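Local coordinates for glutamate ABC superfamily ATP binding cassette transporter, binding protein (Enterococcus faecium DO, PDB 5EYF) that binds L-glutamate and probably hands it to a membrane ABC transporter for import into the cell, at residues G20-T25 and V65-R70; R26-M31 and N175-G180. All blocks are in the same frame, centred on the assembly; numbering follows the deposited sequence.

Overall arrangement
Contacts 1 and 2 lie about 12 Å apart, centre to centre, and are joined directly by the chain, since residues 20-25 run straight into 26-31. Residues 65-70 follow, then 175-180, so the segments of the two contacts alternate in sequence. Strands 24-25 and 29-32 are antiparallel neighbours in one small sheet, and a probable hydrogen bond from Met31 N to Tyr23 O (2.9 Å) ties the contacts together. Contact 1 builds one wall of the glutamate pocket next to the parallel sheet of the first lobe. Contact 2 carries the same hairpin across to helix 175-182 of the second lobe, consistent with a link between ligand binding and lobe closure.

Contact 1: residues G20-T25 and V65-R70; sequences GVKYDT and VTSKTR. With GLU (glutamic acid), chain E.
Val65 lies tight against the end of strand 16-21. Val65 CG1 packs on Gly20 CA at 3.6 Å, and Val65 N donates a nearly straight bond (169°) to Val21 O, 2.9 Å away. Beyond this, Lys22 reaches past Val65 toward the ligand. Its chain is bent at chi2 (-51°) and chi4, which carries Lys22 NZ to Ser67 OG at 3.0 Å and to the ligand's side-chain oxygen OE1 at 2.9 Å. Ser67 OG accepts from Lys22 NZ and donates to ligand OE2 (2.7 Å). Arg70, extended from CG to NE, takes the same carboxylate with two nitrogens: NH1 bonds OE1 at 2.8 Å, NH2 bonds OE2 at 3.1 Å. Three side chains thus grip one carboxylate, and its negative charge probably offsets the closeness of lysine and arginine. The other side is looser and watery. One water accepts from both Lys22 NZ and Ser67 N, while a second donates to Val65 O (2.6 Å) and accepts from Tyr23 N, beside the partly exposed Tyr23 and Thr66. Thr66 OG1 accepts from Thr69 N in an ST motif leading into helix 70-75. Strand 16-21 runs between strands 59-64 and 81-82, and Tyr156 of helix 156-164 touches Lys22.

Contact 2: residues R26-M31 and N175-G180; sequences RLFGMM and NAILLG
This is a buried contact between the two lobes of the binding protein, where the turn leading into strand 29-32 meets one side of helix 175-182. Phe28 points at the helix and sets the edge of its ring against Ala176: CE2 comes to 3.5 Å from the methyl CB, which lies in the ring plane. Phe28 CE2 also reaches Ile177 CG1, more loosely, at 4.4 Å. With CG anti to the carbonyl carbon (chi1 -71°), the ring is directed toward the helix, while Phe103, edge-to-face, and Phe236 meet it from elsewhere in the fold. Next to it Leu27 lays CD1 over the backbone of Gly180, 3.8 Å from CA; Gly180 has no side chain, which lets Arg26 O and the turn come this close. Phe28 and Gly29 both face Thr25 in a classic beta bulge, within the short hairpin 24-25/29-32. The two-lobed form is that of family 3 solute-binding proteins, in which the lobes close over the ligand, and Ile177 itself belongs to the glutamate pocket. Asp174, just ahead of the helix, is hydrogen-bonded to the glutamate, and Phe28 touches Thr85 of the pocket. The polar link is made by the partly exposed Arg26, which is modelled in two conformers. In one, Arg26 NE donates a 168° bond to a lone pair of Gly180 O, 2.9 Å away, with the oxygen near the guanidinium plane. A bend at chi3 (86°) turns the group there, and NH1 goes on to a salt bridge with Asp183; both links are doubtful for the other conformer. A water bridges the two backbones, donating to Arg26 O at 2.9 Å and to Ile177 O at 3.0 Å.

Contact 1: residues G20-T25 and V65-R70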
loop_
_atom_site.group_PDB
_atom_site.type_symbol
_atom_site.label_atom_id
_atom_site.label_comp_id
_atom_site.label_asym_id
_atom_site.label_seq_id
_atom_site.Cartn_x
_atom_site.Cartn_y
_atom_site.Cartn_z
ATOM N N GLY B 20 13.418 -18.483 3.950
ATOM C CA GLY B 20 13.074 -18.816 2.589
ATOM C C GLY B 20 12.980 -17.587 1.706
ATOM O O GLY B 20 12.169 -16.687 1.965
ATOM N N VAL B 21 13.810 -17.519 0.663
ATOM C CA VAL B 21 13.909 -16.350 -0.207
ATOM C C VAL B 21 13.858 -16.801 -1.651
ATOM O O VAL B 21 14.192 -17.944 -1.973
ATOM C CB VAL B 21 15.216 -15.540 0.046
ATOM C CG1 VAL B 21 15.239 -14.923 1.451
ATOM C CG2 VAL B 21 16.472 -16.423 -0.187
ATOM N N LYS B 22 13.444 -15.881 -2.528
ATOM C CA LYS B 22 13.574 -16.122 -3.951
ATOM C C LYS B 22 15.044 -16.162 -4.338
ATOM O O LYS B 22 15.890 -15.498 -3.722
ATOM C CB LYS B 22 12.850 -15.038 -4.756
ATOM C CG LYS B 22 11.353 -14.865 -4.411
ATOM C CD LYS B 22 10.596 -16.183 -4.447
ATOM C CE LYS B 22 9.067 -15.996 -4.394
ATOM N NZ LYS B 22 8.441 -15.498 -5.655
ATOM N N TYR B 23 15.347 -16.957 -5.372
ATOM C CA TYR B 23 16.677 -16.964 -5.971
ATOM C C TYR B 23 16.693 -16.342 -7.357
ATOM O O TYR B 23 17.765 -16.244 -7.968
ATOM C CB TYR B 23 17.253 -18.394 -6.066
ATOM C CG TYR B 23 17.901 -18.939 -4.798
ATOM C CD1 TYR B 23 17.556 -18.466 -3.538
ATOM C CD2 TYR B 23 18.867 -19.935 -4.874
ATOM C CE1 TYR B 23 18.153 -18.980 -2.372
ATOM C CE2 TYR B 23 19.469 -20.445 -3.724
ATOM C CZ TYR B 23 19.111 -19.976 -2.484
ATOM O OH TYR B 23 19.737 -20.520 -1.374
ATOM N N ASP B 24 15.538 -15.918 -7.869
ATOM C CA ASP B 24 15.404 -15.508 -9.256
ATOM C C ASP B 24 14.812 -14.113 -9.397
ATOM O O ASP B 24 14.410 -13.728 -10.503
ATOM C CB ASP B 24 14.539 -16.516 -10.033
ATOM C CG ASP B 24 13.039 -16.374 -9.711
ATOM O OD1 ASP B 24 12.673 -16.011 -8.550
ATOM O OD2 ASP B 24 12.239 -16.628 -10.636
ATOM N N THR B 25 14.716 -13.346 -8.322
ATOM C CA THR B 25 13.978 -12.085 -8.380
ATOM C C THR B 25 14.955 -10.938 -8.135
ATOM O O THR B 25 15.265 -10.622 -6.983
ATOM C CB THR B 25 12.858 -12.087 -7.339
ATOM O OG1 THR B 25 11.987 -13.213 -7.578
ATOM C CG2 THR B 25 12.059 -10.784 -7.419
ATOM N N VAL B 65 13.033 -20.628 -2.119
ATOM C CA VAL B 65 11.619 -20.929 -2.306
ATOM C C VAL B 65 11.156 -20.313 -3.622
ATOM O O VAL B 65 11.773 -19.388 -4.162
ATOM C CB VAL B 65 10.743 -20.391 -1.151
ATOM C CG1 VAL B 65 11.266 -20.883 0.187
ATOM C CG2 VAL B 65 10.662 -18.852 -1.198
ATOM N N THR B 66 10.039 -20.828 -4.125
ATOM C CA THR B 66 9.294 -20.203 -5.200
ATOM C C THR B 66 7.921 -19.801 -4.660
ATOM O O THR B 66 7.545 -20.141 -3.536
ATOM C CB THR B 66 9.117 -21.147 -6.389
ATOM O OG1 THR B 66 8.196 -22.182 -6.019
ATOM C CG2 THR B 66 10.464 -21.766 -6.782
ATOM N N SER B 67 7.140 -19.097 -5.476
ATOM C CA SER B 67 5.765 -18.837 -5.060
ATOM C C SER B 67 4.995 -20.130 -4.838
ATOM O O SER B 67 4.111 -20.184 -3.976
ATOM C CB SER B 67 5.057 -17.964 -6.091
ATOM O OG SER B 67 5.760 -16.744 -6.231
ATOM N N LYS B 68 5.337 -21.188 -5.583
ATOM C CA LYS B 68 4.667 -22.469 -5.399
ATOM C C LYS B 68 5.122 -23.170 -4.124
ATOM O O LYS B 68 4.291 -23.702 -3.376
ATOM C CB LYS B 68 4.896 -23.366 -6.625
ATOM C CG LYS B 68 3.694 -23.386 -7.566
ATOM C CD LYS B 68 4.002 -24.134 -8.839
ATOM C CE LYS B 68 4.159 -25.623 -8.571
ATOM N NZ LYS B 68 2.875 -26.267 -8.151
ATOM N N THR B 69 6.427 -23.175 -3.844
ATOM C CA THR B 69 6.935 -23.997 -2.761
ATOM C C THR B 69 7.004 -23.276 -1.428
ATOM O O THR B 69 7.203 -23.932 -0.403
ATOM C CB THR B 69 8.339 -24.518 -3.093
ATOM O OG1 THR B 69 9.229 -23.401 -3.211
ATOM C CG2 THR B 69 8.323 -25.312 -4.402
ATOM N N ARG B 70 6.799 -21.956 -1.392
ATOM C CA ARG B 70 7.148 -21.251 -0.162
ATOM C C ARG B 70 6.263 -21.676 1.011
ATOM O O ARG B 70 6.771 -21.948 2.105
ATOM C CB ARG B 70 7.126 -19.733 -0.375
ATOM C CG ARG B 70 5.839 -19.137 -0.877
ATOM C CD ARG B 70 6.065 -17.691 -1.264
ATOM N NE ARG B 70 4.874 -17.203 -1.957
ATOM C CZ ARG B 70 4.814 -16.130 -2.734
ATOM N NH1 ARG B 70 5.871 -15.334 -2.911
ATOM N NH2 ARG B 70 3.657 -15.854 -3.343
HETATM N N GLU E . 3.590 -10.433 -4.495
HETATM C CA GLU E . 2.777 -11.333 -5.329
HETATM C C GLU E . 2.387 -12.577 -4.544
HETATM O O GLU E . 2.774 -12.747 -3.380
HETATM C CB GLU E . 3.508 -11.722 -6.629
HETATM C CG GLU E . 4.965 -12.148 -6.447
HETATM C CD GLU E . 5.148 -13.527 -5.819
HETATM O OE1 GLU E . 6.181 -13.723 -5.172
HETATM O OE2 GLU E . 4.320 -14.443 -6.034
HETATM O OXT GLU E . 1.649 -13.444 -5.054
HETATM O O HOH W 1 8.585 -17.660 -7.378
HETATM O O HOH W 2 13.202 -18.956 -6.302
#

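Contact 2: residues R26-M31 and N175-G180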
loop_
_atom_site.group_PDB
_atom_site.type_symbol
_atom_site.label_atom_id
_atom_site.label_comp_id
_atom_site.label_asym_id
_atom_site.label_seq_id
_atom_site.Cartn_x
_atom_site.Cartn_y
_atom_site.Cartn_z
ATOM N N ARG B 26 15.439 -10.315 -9.213
ATOM C CA ARG B 26 16.393 -9.219 -9.056
ATOM C C ARG B 26 15.779 -8.103 -8.220
ATOM O O ARG B 26 14.613 -7.749 -8.405
ATOM C CB ARG B 26 16.832 -8.656 -10.409
ATOM C CG ARG B 26 18.076 -7.762 -10.306
ATOM C CD ARG B 26 18.530 -7.170 -11.651
ATOM N NE ARG B 26 17.818 -5.929 -11.949
ATOM C CZ ARG B 26 18.224 -4.717 -11.578
ATOM N NH1 ARG B 26 17.490 -3.655 -11.875
ATOM N NH2 ARG B 26 19.356 -4.562 -10.909
ATOM N N LEU B 27 16.595 -7.550 -7.319
ATOM C CA LEU B 27 16.281 -6.487 -6.346
ATOM C C LEU B 27 15.719 -7.041 -5.041
ATOM O O LEU B 27 15.690 -6.313 -4.034
ATOM C CB LEU B 27 15.338 -5.400 -6.888
ATOM C CG LEU B 27 15.780 -4.748 -8.205
ATOM C CD1 LEU B 27 14.779 -3.664 -8.637
ATOM C CD2 LEU B 27 17.177 -4.181 -8.021
ATOM N N PHE B 28 15.260 -8.299 -5.035
ATOM C CA PHE B 28 14.674 -8.876 -3.823
ATOM C C PHE B 28 15.415 -10.109 -3.333
ATOM O O PHE B 28 15.836 -10.142 -2.173
ATOM C CB PHE B 28 13.189 -9.189 -4.031
ATOM C CG PHE B 28 12.351 -7.964 -4.105
ATOM C CD1 PHE B 28 11.921 -7.338 -2.935
ATOM C CD2 PHE B 28 12.055 -7.395 -5.330
ATOM C CE1 PHE B 28 11.150 -6.177 -3.002
ATOM C CE2 PHE B 28 11.290 -6.238 -5.402
ATOM C CZ PHE B 28 10.838 -5.635 -4.217
ATOM N N GLY B 29 15.573 -11.128 -4.175
ATOM C CA GLY B 29 16.329 -12.308 -3.813
ATOM C C GLY B 29 16.788 -12.928 -5.097
ATOM O O GLY B 29 15.984 -13.526 -5.813
HETATM N N MSE B 30 18.081 -12.823 -5.360
HETATM C CA MSE B 30 18.664 -13.272 -6.609
HETATM C C MSE B 30 19.985 -13.950 -6.327
HETATM O O MSE B 30 20.846 -13.350 -5.705
HETATM C CB MSE B 30 18.883 -12.081 -7.525
HETATM C CG MSE B 30 19.957 -12.289 -8.541
HETATM SE SE MSE B 30 19.115 -12.163 -10.241
HETATM C CE MSE B 30 18.174 -13.847 -10.230
HETATM N N MSE B 31 20.163 -15.188 -6.786
HETATM C CA MSE B 31 21.444 -15.858 -6.592
HETATM C C MSE B 31 22.503 -15.226 -7.475
HETATM O O MSE B 31 22.335 -15.138 -8.691
HETATM C CB MSE B 31 21.332 -17.341 -6.894
HETATM C CG MSE B 31 22.703 -18.017 -6.928
HETATM SE SE MSE B 31 23.657 -17.975 -5.216
HETATM C CE MSE B 31 22.516 -19.157 -4.210
ATOM N N ASN B 175 4.993 -4.456 -9.677
ATOM C CA ASN B 175 5.771 -3.389 -10.293
ATOM C C ASN B 175 7.254 -3.457 -9.941
ATOM O O ASN B 175 8.106 -3.337 -10.831
ATOM C CB ASN B 175 5.197 -2.020 -9.919
ATOM C CG ASN B 175 5.099 -1.760 -8.407
ATOM O OD1 ASN B 175 5.251 -2.632 -7.532
ATOM N ND2 ASN B 175 4.827 -0.520 -8.112
ATOM N N ALA B 176 7.584 -3.692 -8.666
ATOM C CA ALA B 176 8.987 -3.690 -8.244
ATOM C C ALA B 176 9.759 -4.835 -8.876
ATOM O O ALA B 176 10.973 -4.720 -9.094
ATOM C CB ALA B 176 9.111 -3.789 -6.724
ATOM N N ILE B 177 9.077 -5.949 -9.141
ATOM C CA ILE B 177 9.710 -7.077 -9.807
ATOM C C ILE B 177 9.924 -6.765 -11.277
ATOM O O ILE B 177 11.001 -7.032 -11.826
ATOM C CB ILE B 177 8.868 -8.344 -9.614
ATOM C CG1 ILE B 177 8.775 -8.668 -8.110
ATOM C CG2 ILE B 177 9.453 -9.509 -10.439
ATOM C CD1 ILE B 177 7.823 -9.792 -7.761
ATOM N N LEU B 178 8.917 -6.162 -11.923
ATOM C CA LEU B 178 9.042 -5.793 -13.331
ATOM C C LEU B 178 10.144 -4.771 -13.526
ATOM O O LEU B 178 10.826 -4.784 -14.554
ATOM C CB LEU B 178 7.727 -5.227 -13.850
ATOM C CG LEU B 178 6.618 -6.250 -14.016
ATOM C CD1 LEU B 178 5.334 -5.548 -14.429
ATOM C CD2 LEU B 178 7.009 -7.296 -15.026
ATOM N N LEU B 179 10.316 -3.862 -12.561
ATOM C CA LEU B 179 11.453 -2.948 -12.616
ATOM C C LEU B 179 12.768 -3.705 -12.670
ATOM O O LEU B 179 13.673 -3.323 -13.414
ATOM C CB LEU B 179 11.440 -2.005 -11.415
ATOM C CG LEU B 179 10.554 -0.760 -11.522
ATOM C CD1 LEU B 179 10.711 0.077 -10.271
ATOM C CD2 LEU B 179 10.885 0.054 -12.758
ATOM N N GLY B 180 12.907 -4.762 -11.858
ATOM C CA GLY B 180 14.111 -5.575 -11.906
ATOM C C GLY B 180 14.359 -6.153 -13.279
ATOM O O GLY B 180 15.509 -6.411 -13.657
HETATM O O HOH W 3 13.054 -8.817 -10.645
#